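Fimbrial structural subunit (Actinomyces naeslundii, PDB 3QDH) builds the shaft of Actinomyces type 2 fimbriae and, through modules of that shaft, mediates interactions with streptococci and host cells in oral biofilm. Local coordinates at residues T60-S63 against T68-P71; Y74-K79 against V83-T88. All coordinates share one frame; numbering follows the deposited sequence.

Interaction 1 of 2, residues T60-S63 against T68-P71. With ZN (zinc ion), chain B.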
loop_
_atom_site.group_PDB
_atom_site.type_symbol
_atom_site.label_atom_id
_atom_site.label_comp_id
_atom_site.label_asym_id
_atom_site.label_seq_id
_atom_site.Cartn_x
_atom_site.Cartn_y
_atom_site.Cartn_z
ATOM N N THR A 60 -4.894 11.132 1.479
ATOM C CA THR A 60 -4.266 12.300 0.848
ATOM C C THR A 60 -4.790 12.480 -0.578
ATOM O O THR A 60 -5.581 11.664 -1.060
ATOM C CB THR A 60 -2.726 12.151 0.757
ATOM O OG1 THR A 60 -2.403 11.031 -0.081
ATOM C CG2 THR A 60 -2.105 11.958 2.134
ATOM N N GLU A 61 -4.332 13.536 -1.251
ATOM C CA GLU A 61 -4.655 13.792 -2.666
ATOM C C GLU A 61 -6.161 13.794 -2.965
ATOM O O GLU A 61 -6.612 13.206 -3.952
ATOM C CB GLU A 61 -3.948 12.793 -3.600
ATOM C CG GLU A 61 -2.435 12.721 -3.471
ATOM C CD GLU A 61 -1.783 11.948 -4.621
ATOM O OE1 GLU A 61 -2.402 11.809 -5.697
ATOM O OE2 GLU A 61 -0.643 11.480 -4.452
ATOM N N VAL A 62 -6.937 14.451 -2.112
ATOM C CA VAL A 62 -8.378 14.553 -2.326
ATOM C C VAL A 62 -8.577 15.410 -3.562
ATOM O O VAL A 62 -7.957 16.469 -3.680
ATOM C CB VAL A 62 -9.088 15.186 -1.121
ATOM C CG1 VAL A 62 -10.607 15.231 -1.355
ATOM C CG2 VAL A 62 -8.773 14.397 0.153
ATOM N N SER A 63 -9.409 14.935 -4.490
ATOM C CA SER A 63 -9.550 15.593 -5.783
ATOM C C SER A 63 -10.961 15.552 -6.345
ATOM O O SER A 63 -11.728 14.632 -6.079
ATOM C CB SER A 63 -8.592 14.964 -6.806
ATOM O OG SER A 63 -7.280 14.886 -6.268
ATOM N N THR A 68 -9.681 22.404 -9.246
ATOM C CA THR A 68 -8.716 22.459 -8.164
ATOM C C THR A 68 -9.461 22.841 -6.880
ATOM O O THR A 68 -10.012 23.942 -6.771
ATOM C CB THR A 68 -7.534 23.428 -8.449
ATOM O OG1 THR A 68 -6.885 23.027 -9.658
ATOM C CG2 THR A 68 -6.519 23.371 -7.320
ATOM N N LEU A 69 -9.509 21.892 -5.939
ATOM C CA LEU A 69 -10.141 22.103 -4.634
ATOM C C LEU A 69 -9.296 23.012 -3.754
ATOM O O LEU A 69 -8.089 23.137 -3.957
ATOM C CB LEU A 69 -10.324 20.760 -3.918
ATOM C CG LEU A 69 -11.199 19.687 -4.565
ATOM C CD1 LEU A 69 -11.056 18.384 -3.774
ATOM C CD2 LEU A 69 -12.673 20.118 -4.639
ATOM N N ASP A 70 -9.931 23.641 -2.768
ATOM C CA ASP A 70 -9.213 24.375 -1.748
ATOM C C ASP A 70 -9.310 23.562 -0.441
ATOM O O ASP A 70 -10.180 22.681 -0.322
ATOM C CB ASP A 70 -9.803 25.792 -1.590
ATOM C CG ASP A 70 -11.236 25.779 -1.089
ATOM O OD1 ASP A 70 -11.471 25.326 0.050
ATOM O OD2 ASP A 70 -12.126 26.227 -1.833
ATOM N N PRO A 71 -8.431 23.855 0.536
ATOM C CA PRO A 71 -8.348 23.069 1.774
ATOM C C PRO A 71 -9.629 23.062 2.619
ATOM O O PRO A 71 -9.792 22.170 3.474
ATOM C CB PRO A 71 -7.205 23.747 2.543
ATOM C CG PRO A 71 -6.395 24.417 1.502
ATOM C CD PRO A 71 -7.383 24.893 0.492
HETATM ZN ZN ZN B . -14.025 25.767 -1.298
#

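Interaction 2 of 2, residues Y74-K79 against V83-T88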
loop_
_atom_site.group_PDB
_atom_site.type_symbol
_atom_site.label_atom_id
_atom_site.label_comp_id
_atom_site.label_asym_id
_atom_site.label_seq_id
_atom_site.Cartn_x
_atom_site.Cartn_y
_atom_site.Cartn_z
ATOM N N TYR A 74 -13.157 19.972 2.156
ATOM C CA TYR A 74 -13.339 18.650 2.751
ATOM C C TYR A 74 -12.587 18.570 4.067
ATOM O O TYR A 74 -11.740 19.415 4.372
ATOM C CB TYR A 74 -12.814 17.565 1.788
ATOM C CG TYR A 74 -11.385 17.822 1.401
ATOM C CD1 TYR A 74 -10.337 17.305 2.162
ATOM C CD2 TYR A 74 -11.076 18.633 0.302
ATOM C CE1 TYR A 74 -9.010 17.574 1.824
ATOM C CE2 TYR A 74 -9.758 18.908 -0.041
ATOM C CZ TYR A 74 -8.736 18.374 0.721
ATOM O OH TYR A 74 -7.431 18.641 0.392
ATOM N N LYS A 75 -12.882 17.526 4.835
ATOM C CA LYS A 75 -12.139 17.224 6.046
ATOM C C LYS A 75 -11.757 15.747 6.021
ATOM O O LYS A 75 -12.602 14.895 5.776
ATOM C CB LYS A 75 -12.984 17.509 7.287
ATOM C CG LYS A 75 -13.049 18.978 7.690
ATOM C CD LYS A 75 -14.003 19.173 8.865
ATOM C CE LYS A 75 -14.026 20.615 9.338
ATOM N NZ LYS A 75 -15.250 20.886 10.163
ATOM N N VAL A 76 -10.485 15.467 6.271
ATOM C CA VAL A 76 -9.997 14.092 6.417
ATOM C C VAL A 76 -9.854 13.776 7.912
ATOM O O VAL A 76 -9.301 14.574 8.671
ATOM C CB VAL A 76 -8.660 13.895 5.696
ATOM C CG1 VAL A 76 -8.192 12.423 5.803
ATOM C CG2 VAL A 76 -8.764 14.328 4.225
ATOM N N ASP A 77 -10.383 12.628 8.329
ATOM C CA ASP A 77 -10.365 12.222 9.730
ATOM C C ASP A 77 -10.096 10.729 9.810
ATOM O O ASP A 77 -10.456 9.978 8.902
ATOM C CB ASP A 77 -11.712 12.541 10.397
ATOM C CG ASP A 77 -11.653 12.475 11.922
ATOM O OD1 ASP A 77 -10.603 12.816 12.506
ATOM O OD2 ASP A 77 -12.665 12.086 12.541
ATOM N N THR A 78 -9.444 10.303 10.890
ATOM C CA THR A 78 -9.300 8.883 11.188
ATOM C C THR A 78 -9.925 8.585 12.551
ATOM O O THR A 78 -9.613 9.256 13.535
ATOM C CB THR A 78 -7.813 8.444 11.176
ATOM O OG1 THR A 78 -7.244 8.670 9.879
ATOM C CG2 THR A 78 -7.683 6.952 11.536
ATOM N N LYS A 79 -10.830 7.604 12.590
ATOM C CA LYS A 79 -11.339 7.043 13.844
ATOM C C LYS A 79 -11.018 5.545 13.853
ATOM O O LYS A 79 -11.600 4.776 13.088
ATOM C CB LYS A 79 -12.845 7.275 13.978
ATOM C CG LYS A 79 -13.234 8.742 14.170
ATOM C CD LYS A 79 -14.743 8.920 14.256
ATOM C CE LYS A 79 -15.112 10.387 14.432
ATOM N NZ LYS A 79 -16.445 10.517 15.083
ATOM N N VAL A 83 -10.923 5.661 7.935
ATOM C CA VAL A 83 -10.606 6.987 7.402
ATOM C C VAL A 83 -11.817 7.529 6.642
ATOM O O VAL A 83 -12.466 6.795 5.908
ATOM C CB VAL A 83 -9.364 6.934 6.484
ATOM C CG1 VAL A 83 -8.969 8.332 6.015
ATOM C CG2 VAL A 83 -8.203 6.266 7.221
ATOM N N THR A 84 -12.133 8.809 6.845
ATOM C CA THR A 84 -13.212 9.451 6.111
ATOM C C THR A 84 -12.728 10.743 5.448
ATOM O O THR A 84 -11.884 11.464 6.005
ATOM C CB THR A 84 -14.455 9.763 6.995
ATOM O OG1 THR A 84 -14.080 10.580 8.106
ATOM C CG2 THR A 84 -15.142 8.484 7.500
ATOM N N VAL A 85 -13.244 10.988 4.246
ATOM C CA VAL A 85 -13.047 12.244 3.527
ATOM C C VAL A 85 -14.454 12.789 3.358
ATOM O O VAL A 85 -15.262 12.249 2.596
ATOM C CB VAL A 85 -12.401 12.030 2.140
ATOM C CG1 VAL A 85 -12.278 13.394 1.385
ATOM C CG2 VAL A 85 -11.057 11.333 2.283
ATOM N N THR A 86 -14.756 13.841 4.103
ATOM C CA THR A 86 -16.115 14.326 4.199
ATOM C C THR A 86 -16.136 15.713 3.595
ATOM O O THR A 86 -15.394 16.598 4.029
ATOM C CB THR A 86 -16.580 14.362 5.682
ATOM O OG1 THR A 86 -16.425 13.059 6.261
ATOM C CG2 THR A 86 -18.032 14.777 5.781
ATOM N N PHE A 87 -16.956 15.891 2.572
ATOM C CA PHE A 87 -16.971 17.164 1.860
ATOM C C PHE A 87 -17.790 18.200 2.623
ATOM O O PHE A 87 -18.824 17.877 3.185
ATOM C CB PHE A 87 -17.425 16.960 0.422
ATOM C CG PHE A 87 -16.352 16.346 -0.443
ATOM C CD1 PHE A 87 -15.457 17.161 -1.137
ATOM C CD2 PHE A 87 -16.209 14.961 -0.519
ATOM C CE1 PHE A 87 -14.430 16.606 -1.910
ATOM C CE2 PHE A 87 -15.185 14.389 -1.289
ATOM C CZ PHE A 87 -14.293 15.224 -1.992
ATOM N N THR A 88 -17.306 19.439 2.648
ATOM C CA THR A 88 -17.961 20.504 3.394
ATOM C C THR A 88 -19.060 21.105 2.517
ATOM O O THR A 88 -19.222 20.709 1.363
ATOM C CB THR A 88 -16.953 21.620 3.737
ATOM O OG1 THR A 88 -16.409 22.115 2.512
ATOM C CG2 THR A 88 -15.821 21.095 4.649
HETATM O O HOH W 1 -13.989 13.178 7.595
HETATM O O HOH W 2 -13.064 8.698 10.138
#

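Interaction 1 of 2, residues T60-S63 against T68-P71
Leu-69 reaches Val-62 because its CG stands opposite the carbonyl carbon (chi1 -61°) and its second torsion is extended, which carries CD1 out to the end of strand 57-64. On the strand, Val-62 answers with CG1, set trans to the backbone N at chi1 -178°. The two side chains cross at about a right angle, and CG1 of Val-62 lies 4.0 Å from CD1 of Leu-69. That same leucine methyl also rests on main chain, 3.6 Å from O of Val-62 and 3.8 Å from CA of Ser-63. A long, flexible leucine suits the loop, its side chain spanning the separation where CA of Ser-63 and CA of Leu-69 are 6.6 Å apart, whereas a beta-branched valine suits an extended strand. Ser-63 turns its own side chain away and donates from OG to O of Glu-61 at 2.9 Å. The loop, between strands 57-64 and 74-79 in the Sgo0707 N2-like part of the pilin, carries a zinc ligand: Asp-70 points its carboxylate to the other side and binds the metal through OD2 at 2.0 Å. Asp-73 and Glu-90 also bind it; Arg-94 bonds to OD2, and Thr-72 holds OD1. The chemistry is therefore divided between neighbours: a small apolar contact lays Leu-69 against the strand, while a carboxylate, its negative charge probably offset by zinc and arginine, ties the next residue to the metal.

Interaction 2 of 2, residues Y74-K79 against V83-T88
Tyr-74 and Phe-87 stand side by side on one face of an antiparallel beta hairpin, strands 74-79 and 82-87, as a non-hydrogen-bonded pair within the Sgo0707 N2-like part of the pilin. The face-on contact is made by the tyrosine CB: it sits over one face of the Phe-87 ring, toward the rim, in a CH-pi contact 4.3 Å from the centroid and 24° off the normal. With chi1 at 55°, the Tyr-74 ring swings between its own N and carbonyl carbon and departs from the partner strand, though Phe-87 CE1 still comes near it obliquely. Val-76, Val-83 and Val-85 share this apolar face. Val-76 meets Val-83 obliquely, CG1 to CG1 at 4.2 Å, and turns its other methyl, CG2, to CG2 of Val-85. Beta-branched valines fit the extended backbone; Val-76 and Val-85 pack on Val-62, Val-83 and Val-85 on Phe-107. The other face carries Lys-75, Asp-77, Thr-84 and Thr-86, polar residues suited to a wetter surface. Paired main-chain bonds join Lys-75 to Thr-86 and Asp-77 to Thr-84; N of Thr-84 reaches O of Asp-77 at 2.9 Å. Thr-86 OG1 also bonds to Gln-45 of strand 39-49. On this polar face one water links the two strands, donating to O of Lys-75 and OG1 of Thr-86 and lying 2.6 Å from OG1 of Thr-84.

How the interactions relate
The two contacts follow one another in sequence, and their side chains meet in one apolar cluster, although their centres lie 12 Å apart. Val-62 is the hub: its CG2 approaches CE1 of Tyr-74 at 3.6 Å, and its CG1 lies 3.7 Å from CZ of Phe-87. Leu-69 adds CD1 beside CE2 of Tyr-74, at 4.0 Å, so the tyrosine ring is touched from both segments of interaction 1. The zinc site borders both contacts. Asp-70 belongs to 68-71, Asp-73 immediately precedes Tyr-74, and Glu-90 lies two residues beyond Thr-88, which stands at the N-cap position of helix 89-96 and whose nearest side-chain atom is about 6 Å from the zinc.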